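Local coordinates for non-toxic crystal protein (Bacillus thuringiensis, PDB 2D42), which is a non-toxic parasporal crystal protein of unclear function whose structure closely resembles beta-pore-forming toxins of the aerolysin and epsilon-toxin kind, at residues L9-M14 with Q204-P209; A119-V124 with Y130-T135; N198-L203 with F211-E216. One frame throughout, in Å; residues are numbered along the deposited sequence.

Interaction 1 (L9-M14 with Q204-P209); sequences LEIYGM and QANGTP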
loop_
_atom_site.group_PDB
_atom_site.type_symbol
_atom_site.label_atom_id
_atom_site.label_comp_id
_atom_site.label_asym_id
_atom_site.label_seq_id
_atom_site.Cartn_x
_atom_site.Cartn_y
_atom_site.Cartn_z
ATOM N N LEU A 9 18.348 -19.645 -4.984
ATOM C CA LEU A 9 19.325 -20.392 -4.181
ATOM C C LEU A 9 19.565 -21.750 -4.852
ATOM O O LEU A 9 20.700 -22.192 -5.007
ATOM C CB LEU A 9 18.795 -20.595 -2.749
ATOM C CG LEU A 9 19.651 -21.445 -1.799
ATOM C CD1 LEU A 9 21.004 -20.768 -1.580
ATOM C CD2 LEU A 9 18.921 -21.646 -0.474
ATOM N N GLU A 10 18.480 -22.394 -5.259
ATOM C CA GLU A 10 18.560 -23.686 -5.930
ATOM C C GLU A 10 19.355 -23.546 -7.237
ATOM O O GLU A 10 20.232 -24.362 -7.530
ATOM C CB GLU A 10 17.146 -24.209 -6.209
ATOM C CG GLU A 10 17.076 -25.641 -6.716
ATOM C CD GLU A 10 15.643 -26.089 -6.950
ATOM O OE1 GLU A 10 14.975 -25.508 -7.835
ATOM O OE2 GLU A 10 15.181 -27.012 -6.246
ATOM N N ILE A 11 19.058 -22.505 -8.010
ATOM C CA ILE A 11 19.759 -22.269 -9.274
ATOM C C ILE A 11 21.249 -22.074 -9.021
ATOM O O ILE A 11 22.092 -22.626 -9.728
ATOM C CB ILE A 11 19.210 -21.019 -9.996
ATOM C CG1 ILE A 11 17.772 -21.280 -10.455
ATOM C CG2 ILE A 11 20.105 -20.657 -11.170
ATOM C CD1 ILE A 11 17.080 -20.065 -11.064
ATOM N N TYR A 12 21.569 -21.276 -8.012
ATOM C CA TYR A 12 22.957 -21.030 -7.668
ATOM C C TYR A 12 23.659 -22.338 -7.291
ATOM O O TYR A 12 24.776 -22.596 -7.726
ATOM C CB TYR A 12 23.050 -20.064 -6.493
ATOM C CG TYR A 12 24.453 -19.915 -5.966
ATOM C CD1 TYR A 12 25.341 -19.007 -6.538
ATOM C CD2 TYR A 12 24.905 -20.700 -4.901
ATOM C CE1 TYR A 12 26.645 -18.878 -6.059
ATOM C CE2 TYR A 12 26.207 -20.582 -4.416
ATOM C CZ TYR A 12 27.070 -19.668 -4.996
ATOM O OH TYR A 12 28.347 -19.519 -4.499
ATOM N N GLY A 13 22.995 -23.146 -6.468
ATOM C CA GLY A 13 23.563 -24.409 -6.028
ATOM C C GLY A 13 23.765 -25.407 -7.152
ATOM O O GLY A 13 24.762 -26.121 -7.183
ATOM N N MET A 14 22.818 -25.459 -8.078
ATOM C CA MET A 14 22.925 -26.376 -9.197
ATOM C C MET A 14 24.093 -26.029 -10.112
ATOM O O MET A 14 24.785 -26.924 -10.600
ATOM C CB MET A 14 21.612 -26.400 -9.972
ATOM C CG MET A 14 20.511 -27.109 -9.208
ATOM S SD MET A 14 18.947 -27.167 -10.086
ATOM C CE MET A 14 19.357 -28.336 -11.412
ATOM N N GLN A 204 23.997 -12.011 -6.965
ATOM C CA GLN A 204 25.035 -11.460 -7.812
ATOM C C GLN A 204 25.484 -12.492 -8.836
ATOM O O GLN A 204 25.624 -12.188 -10.023
ATOM C CB GLN A 204 26.217 -11.005 -6.964
ATOM C CG GLN A 204 27.195 -10.152 -7.724
ATOM C CD GLN A 204 27.924 -9.195 -6.820
ATOM O OE1 GLN A 204 28.626 -9.607 -5.894
ATOM N NE2 GLN A 204 27.759 -7.905 -7.072
ATOM N N ALA A 205 25.689 -13.720 -8.373
ATOM C CA ALA A 205 26.130 -14.796 -9.248
ATOM C C ALA A 205 25.071 -15.121 -10.290
ATOM O O ALA A 205 25.389 -15.350 -11.453
ATOM C CB ALA A 205 26.453 -16.038 -8.428
ATOM N N ASN A 206 23.811 -15.142 -9.873
ATOM C CA ASN A 206 22.708 -15.451 -10.782
ATOM C C ASN A 206 22.353 -14.305 -11.728
ATOM O O ASN A 206 21.710 -14.517 -12.760
ATOM C CB ASN A 206 21.458 -15.821 -9.983
ATOM C CG ASN A 206 21.564 -17.177 -9.319
ATOM O OD1 ASN A 206 22.575 -17.877 -9.449
ATOM N ND2 ASN A 206 20.516 -17.560 -8.599
ATOM N N GLY A 207 22.767 -13.096 -11.374
ATOM C CA GLY A 207 22.438 -11.946 -12.195
ATOM C C GLY A 207 20.954 -11.648 -12.073
ATOM O O GLY A 207 20.365 -11.011 -12.943
ATOM N N THR A 208 20.351 -12.121 -10.985
ATOM C CA THR A 208 18.929 -11.927 -10.720
ATOM C C THR A 208 18.512 -10.469 -10.930
ATOM O O THR A 208 19.067 -9.562 -10.320
ATOM C CB THR A 208 18.589 -12.338 -9.272
ATOM O OG1 THR A 208 19.242 -13.580 -8.962
ATOM C CG2 THR A 208 17.090 -12.497 -9.107
ATOM N N PRO A 209 17.512 -10.234 -11.794
ATOM C CA PRO A 209 17.008 -8.889 -12.100
ATOM C C PRO A 209 16.326 -8.202 -10.923
ATOM O O PRO A 209 15.703 -8.859 -10.090
ATOM C CB PRO A 209 16.014 -9.136 -13.241
ATOM C CG PRO A 209 16.455 -10.441 -13.826
ATOM C CD PRO A 209 16.821 -11.240 -12.613
#

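Interaction 2 (A119-V124 with Y130-T135); sequences AFEGAV and YTLDAT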
loop_
_atom_site.group_PDB
_atom_site.type_symbol
_atom_site.label_atom_id
_atom_site.label_comp_id
_atom_site.label_asym_id
_atom_site.label_seq_id
_atom_site.Cartn_x
_atom_site.Cartn_y
_atom_site.Cartn_z
ATOM N N ALA A 119 -3.692 5.759 2.666
ATOM C CA ALA A 119 -3.076 4.636 3.353
ATOM C C ALA A 119 -3.501 3.405 2.572
ATOM O O ALA A 119 -4.635 3.336 2.070
ATOM C CB ALA A 119 -3.579 4.546 4.797
ATOM N N PHE A 120 -2.583 2.454 2.433
ATOM C CA PHE A 120 -2.882 1.221 1.727
ATOM C C PHE A 120 -2.021 0.065 2.216
ATOM O O PHE A 120 -1.011 0.271 2.909
ATOM C CB PHE A 120 -2.728 1.420 0.209
ATOM C CG PHE A 120 -1.326 1.763 -0.249
ATOM C CD1 PHE A 120 -0.497 0.778 -0.786
ATOM C CD2 PHE A 120 -0.867 3.073 -0.218
ATOM C CE1 PHE A 120 0.764 1.096 -1.291
ATOM C CE2 PHE A 120 0.393 3.407 -0.718
ATOM C CZ PHE A 120 1.212 2.415 -1.260
ATOM N N GLU A 121 -2.452 -1.153 1.899
ATOM C CA GLU A 121 -1.711 -2.345 2.286
ATOM C C GLU A 121 -1.398 -3.127 1.024
ATOM O O GLU A 121 -2.105 -3.019 0.012
ATOM C CB GLU A 121 -2.523 -3.223 3.241
ATOM C CG GLU A 121 -2.792 -2.601 4.590
ATOM C CD GLU A 121 -3.545 -3.542 5.521
ATOM O OE1 GLU A 121 -4.219 -4.465 5.023
ATOM O OE2 GLU A 121 -3.475 -3.349 6.752
ATOM N N GLY A 122 -0.335 -3.918 1.084
ATOM C CA GLY A 122 0.053 -4.700 -0.069
ATOM C C GLY A 122 1.170 -5.665 0.278
ATOM O O GLY A 122 1.813 -5.544 1.324
ATOM N N ALA A 123 1.393 -6.631 -0.604
ATOM C CA ALA A 123 2.429 -7.628 -0.395
ATOM C C ALA A 123 3.324 -7.639 -1.620
ATOM O O ALA A 123 2.842 -7.766 -2.746
ATOM C CB ALA A 123 1.792 -9.008 -0.191
ATOM N N VAL A 124 4.625 -7.482 -1.404
ATOM C CA VAL A 124 5.565 -7.494 -2.519
ATOM C C VAL A 124 5.846 -8.954 -2.865
ATOM O O VAL A 124 6.499 -9.247 -3.865
ATOM C CB VAL A 124 6.912 -6.815 -2.139
ATOM C CG1 VAL A 124 7.661 -7.663 -1.101
ATOM C CG2 VAL A 124 7.764 -6.620 -3.384
ATOM N N TYR A 130 -4.871 -6.593 -2.809
ATOM C CA TYR A 130 -5.028 -6.327 -1.387
ATOM C C TYR A 130 -5.837 -5.055 -1.177
ATOM O O TYR A 130 -5.458 -3.982 -1.658
ATOM C CB TYR A 130 -3.661 -6.159 -0.723
ATOM C CG TYR A 130 -2.939 -7.456 -0.469
ATOM C CD1 TYR A 130 -2.812 -7.956 0.826
ATOM C CD2 TYR A 130 -2.372 -8.177 -1.515
ATOM C CE1 TYR A 130 -2.134 -9.146 1.078
ATOM C CE2 TYR A 130 -1.691 -9.369 -1.277
ATOM C CZ TYR A 130 -1.577 -9.845 0.026
ATOM O OH TYR A 130 -0.898 -11.012 0.277
ATOM N N THR A 131 -6.934 -5.167 -0.437
ATOM C CA THR A 131 -7.785 -4.012 -0.177
ATOM C C THR A 131 -7.743 -3.560 1.273
ATOM O O THR A 131 -7.548 -4.364 2.186
ATOM C CB THR A 131 -9.243 -4.312 -0.539
ATOM O OG1 THR A 131 -9.726 -5.371 0.296
ATOM C CG2 THR A 131 -9.351 -4.733 -1.987
ATOM N N LEU A 132 -7.918 -2.259 1.480
ATOM C CA LEU A 132 -7.924 -1.687 2.817
ATOM C C LEU A 132 -9.017 -0.632 2.932
ATOM O O LEU A 132 -9.017 0.355 2.192
ATOM C CB LEU A 132 -6.570 -1.048 3.143
ATOM C CG LEU A 132 -6.497 -0.319 4.492
ATOM C CD1 LEU A 132 -6.723 -1.307 5.630
ATOM C CD2 LEU A 132 -5.148 0.357 4.646
ATOM N N ASP A 133 -9.949 -0.850 3.854
ATOM C CA ASP A 133 -11.031 0.099 4.083
ATOM C C ASP A 133 -10.636 0.991 5.229
ATOM O O ASP A 133 -10.362 0.514 6.325
ATOM C CB ASP A 133 -12.335 -0.608 4.447
ATOM C CG ASP A 133 -12.911 -1.391 3.296
ATOM O OD1 ASP A 133 -12.902 -0.876 2.158
ATOM O OD2 ASP A 133 -13.384 -2.521 3.530
ATOM N N ALA A 134 -10.592 2.290 4.969
ATOM C CA ALA A 134 -10.238 3.251 5.994
ATOM C C ALA A 134 -11.479 4.072 6.307
ATOM O O ALA A 134 -12.201 4.495 5.402
ATOM C CB ALA A 134 -9.122 4.153 5.503
ATOM N N THR A 135 -11.732 4.283 7.592
ATOM C CA THR A 135 -12.888 5.056 8.004
ATOM C C THR A 135 -12.468 6.451 8.438
ATOM O O THR A 135 -11.642 6.617 9.332
ATOM C CB THR A 135 -13.633 4.368 9.165
ATOM O OG1 THR A 135 -14.204 3.137 8.702
ATOM C CG2 THR A 135 -14.736 5.264 9.697
HETATM O O HOH W 1 -5.052 -5.774 2.954
#

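Interaction 3 (N198-L203 with F211-E216); sequences NIIDVL and FTISKE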
loop_
_atom_site.group_PDB
_atom_site.type_symbol
_atom_site.label_atom_id
_atom_site.label_comp_id
_atom_site.label_asym_id
_atom_site.label_seq_id
_atom_site.Cartn_x
_atom_site.Cartn_y
_atom_site.Cartn_z
ATOM N N ASN A 198 25.768 -16.486 1.363
ATOM C CA ASN A 198 25.110 -15.223 1.624
ATOM C C ASN A 198 24.164 -15.033 0.436
ATOM O O ASN A 198 24.561 -15.240 -0.716
ATOM C CB ASN A 198 26.142 -14.099 1.662
ATOM C CG ASN A 198 25.580 -12.806 2.220
ATOM O OD1 ASN A 198 24.443 -12.425 1.927
ATOM N ND2 ASN A 198 26.385 -12.116 3.015
ATOM N N ILE A 199 22.919 -14.654 0.705
ATOM C CA ILE A 199 21.960 -14.462 -0.377
ATOM C C ILE A 199 22.422 -13.403 -1.383
ATOM O O ILE A 199 22.045 -13.452 -2.551
ATOM C CB ILE A 199 20.557 -14.087 0.168
ATOM C CG1 ILE A 199 19.518 -14.180 -0.958
ATOM C CG2 ILE A 199 20.572 -12.666 0.749
ATOM C CD1 ILE A 199 19.369 -15.584 -1.555
ATOM N N ILE A 200 23.249 -12.453 -0.947
ATOM C CA ILE A 200 23.715 -11.420 -1.873
ATOM C C ILE A 200 24.658 -12.001 -2.924
ATOM O O ILE A 200 24.706 -11.525 -4.061
ATOM C CB ILE A 200 24.430 -10.255 -1.138
ATOM C CG1 ILE A 200 25.763 -10.726 -0.555
ATOM C CG2 ILE A 200 23.520 -9.698 -0.040
ATOM C CD1 ILE A 200 26.576 -9.609 0.080
ATOM N N ASP A 201 25.406 -13.038 -2.550
ATOM C CA ASP A 201 26.328 -13.664 -3.487
ATOM C C ASP A 201 25.554 -14.505 -4.489
ATOM O O ASP A 201 25.970 -14.657 -5.641
ATOM C CB ASP A 201 27.345 -14.526 -2.743
ATOM C CG ASP A 201 28.235 -13.713 -1.818
ATOM O OD1 ASP A 201 28.794 -12.690 -2.269
ATOM O OD2 ASP A 201 28.380 -14.098 -0.639
ATOM N N VAL A 202 24.423 -15.046 -4.049
ATOM C CA VAL A 202 23.571 -15.856 -4.916
ATOM C C VAL A 202 22.968 -14.970 -6.010
ATOM O O VAL A 202 23.007 -15.310 -7.196
ATOM C CB VAL A 202 22.418 -16.507 -4.115
ATOM C CG1 VAL A 202 21.412 -17.147 -5.059
ATOM C CG2 VAL A 202 22.976 -17.546 -3.162
ATOM N N LEU A 203 22.414 -13.833 -5.593
ATOM C CA LEU A 203 21.788 -12.877 -6.504
ATOM C C LEU A 203 22.809 -12.304 -7.471
ATOM O O LEU A 203 22.532 -12.127 -8.655
ATOM C CB LEU A 203 21.136 -11.739 -5.705
ATOM C CG LEU A 203 19.986 -12.165 -4.783
ATOM C CD1 LEU A 203 19.617 -11.046 -3.831
ATOM C CD2 LEU A 203 18.794 -12.575 -5.631
ATOM N N PHE A 211 17.882 -6.176 -8.555
ATOM C CA PHE A 211 18.696 -5.968 -7.362
ATOM C C PHE A 211 19.995 -5.203 -7.561
ATOM O O PHE A 211 20.628 -5.288 -8.609
ATOM C CB PHE A 211 19.072 -7.316 -6.749
ATOM C CG PHE A 211 17.916 -8.109 -6.229
ATOM C CD1 PHE A 211 17.510 -7.981 -4.901
ATOM C CD2 PHE A 211 17.274 -9.038 -7.040
ATOM C CE1 PHE A 211 16.488 -8.775 -4.388
ATOM C CE2 PHE A 211 16.248 -9.835 -6.535
ATOM C CZ PHE A 211 15.858 -9.703 -5.205
ATOM N N THR A 212 20.386 -4.452 -6.540
ATOM C CA THR A 212 21.664 -3.759 -6.558
ATOM C C THR A 212 22.276 -4.333 -5.288
ATOM O O THR A 212 21.612 -4.392 -4.254
ATOM C CB THR A 212 21.532 -2.226 -6.463
ATOM O OG1 THR A 212 21.002 -1.860 -5.189
ATOM C CG2 THR A 212 20.623 -1.708 -7.575
ATOM N N ILE A 213 23.523 -4.779 -5.378
ATOM C CA ILE A 213 24.208 -5.415 -4.254
ATOM C C ILE A 213 25.185 -4.528 -3.497
ATOM O O ILE A 213 25.919 -3.749 -4.094
ATOM C CB ILE A 213 25.012 -6.641 -4.731
ATOM C CG1 ILE A 213 24.232 -7.407 -5.810
ATOM C CG2 ILE A 213 25.357 -7.525 -3.539
ATOM C CD1 ILE A 213 22.893 -7.940 -5.377
ATOM N N SER A 214 25.213 -4.672 -2.179
ATOM C CA SER A 214 26.140 -3.900 -1.366
ATOM C C SER A 214 26.929 -4.799 -0.417
ATOM O O SER A 214 26.452 -5.136 0.664
ATOM C CB SER A 214 25.394 -2.847 -0.550
ATOM O OG SER A 214 26.301 -2.117 0.263
ATOM N N LYS A 215 28.131 -5.198 -0.820
ATOM C CA LYS A 215 28.955 -6.038 0.051
ATOM C C LYS A 215 29.154 -5.262 1.340
ATOM O O LYS A 215 29.049 -5.814 2.434
ATOM C CB LYS A 215 30.320 -6.329 -0.579
ATOM C CG LYS A 215 30.270 -7.169 -1.843
ATOM C CD LYS A 215 29.635 -6.399 -2.990
ATOM C CE LYS A 215 29.649 -7.198 -4.278
ATOM N NZ LYS A 215 29.132 -6.377 -5.406
ATOM N N GLU A 216 29.433 -3.970 1.196
ATOM C CA GLU A 216 29.644 -3.092 2.340
ATOM C C GLU A 216 28.601 -3.315 3.432
ATOM O O GLU A 216 28.942 -3.625 4.572
ATOM C CB GLU A 216 29.591 -1.624 1.904
ATOM C CG GLU A 216 30.796 -1.120 1.108
ATOM C CD GLU A 216 30.904 -1.729 -0.278
ATOM O OE1 GLU A 216 29.890 -1.737 -1.014
ATOM O OE2 GLU A 216 32.014 -2.188 -0.635
#

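Interaction 1 (L9-M14 with Q204-P209)
N206 lays its carboxamide across the backbone of Y12, where helix 5-19 passes the last turn of helix 199-206. Its OD1 comes against the CA of Y12 at 3.6 Å and the CB of Y12 at 3.7 Å, while ND2 lies on the I11 side, 4.0 Å from the CB of I11. The amide thus straddles two successive residues of the helix. The N206 and Y12 side chains meet at about a right angle, and the amide is rotated 46° from the plane of the ring. Because N206 has CG anti to its own carbonyl carbon (chi1 -72°), the group reaches out from the last turn of its helix to the neighbouring one. There ND2 donates a hydrogen bond to E8 O, a tie that fixes the rotation of the amide and tells its nitrogen end from its oxygen end. Helix 199-206 terminates in a Schellman motif: G207, with positive phi, is the C-prime residue, T208 N returns to L203 O, and G207 N makes a weak bond of 3.3 Å to Q204 O. The reversal also brings T208 OG1 to the carboxylate of E8, so two residues of the helix terminus address E8, one at the main chain and one at the side chain. The Y12 ring receives A205 at its edge, in the ring plane, with CB 3.7 Å from CD1 of Y12. I11 sets its CG2 branch 4.0 Å from ND2 of N206, the two side chains crossing at a slant. Inward of this surface contact, Y12 leans on V202 and on V197 of strand 189-198.

Interaction 2 (A119-V124 with Y130-T135)
E121 OE1 accepts a short hydrogen bond, 2.6 Å, from a water that also donates to T131 O at 3.0 Å, linking a carboxylate on one strand to a main-chain carbonyl on the other. The E121 chain crosses L132 at about a right angle. The two methyls of L132 divide the work: CD1 packs near the carboxylate carbon CD of E121, while CD2 reaches the CG of E121 and the CA of F120, both at 3.8 Å. Strand segments 119-122 and 130-135 run roughly antiparallel, at 151°, but each finds its backbone partners in a different neighbour: F120 pairs with Y103, Y130 with S87. They meet through side chains and main chain, without the ladder of a hairpin. Strand 114-122 pairs with 101-109 in a hairpin lying against the long sheet, consistent with the place of the membrane-inserting hairpin in aerolysin-type toxins. Y130, with CG anti to its carbonyl carbon (chi1 -77°), spreads its ring beneath A123: A123 N stands over the centre of one face, 4.1 Å above the plane, and A123 CB comes 3.5 Å from CZ of Y130. The hydroxyl is hydrogen-bonded to N126 ND2, in the connection between the strands.

Interaction 3 (N198-L203 with F211-E216)
L203 sets both of its methyl groups on one face of the F211 ring. CD1 makes the CH-pi contact, 4.0 Å from the F211 ring centroid and 15° off the ring normal, whereas CD2 sits over the same face nearer the CD2-CE2 flank of the ring, 3.8 Å from CE2 of F211. The isobutyl group gets there because L203 has CG anti to its carbonyl carbon (chi1 -63°), which turns the fork toward the strand. One turn earlier in the helix, the CB of I200 meets the CG2 branch of I213 at 3.8 Å. I213 also sends CD1 toward the CB of L203, at 4.2 Å, so that this one isoleucine bears on two residues a turn apart, I200 and L203.

Behind these side chains, helix 199-203 and strand 211-214 approach to 9.0 Å between axes and run at 132° to each other, a helix packed against a short strand that itself joins the edge of strand 219-244. A220 of that strand touches L203, F211 and I213, giving the cluster a common floor, and the ring of F222 meets that of F211. L5 of helix 5-19 also touches L203.

The start of the helix is set by N198 at the N-cap. Its OD1 accepts from I200 N at 3.1 Å along a nearly straight N-H line, with the donor lying above the carbonyl plane, and its ND2 is held in turn by N218 OD1. The cap thereby positions I200, the first helical residue to touch the strand. Between the segments themselves the chemistry is apolar, which implies that shape and burial probably hold them together, with the methyl-over-ring contact adding a weak directional component.

Interactions 1 and 3 are neighbours, with centres 11 Å apart, and divide helix 199-206 between them: one surface faces helix 5-19, another faces strand 211-214. Their segments alternate along the chain and touch, and the N-terminal helix, the capped helix and the following strand form one cluster well away from the centre of the elongated molecule. Interaction 2 lies near the centre of the chain, 33 Å from interaction 1 and 30 Å from interaction 3, measured between centres. In sequence it falls between the two halves of interaction 1 and closes before interaction 3 opens. Interactions 2 and 3 both reach the large mixed sheet, whose long strands connect these distant regions.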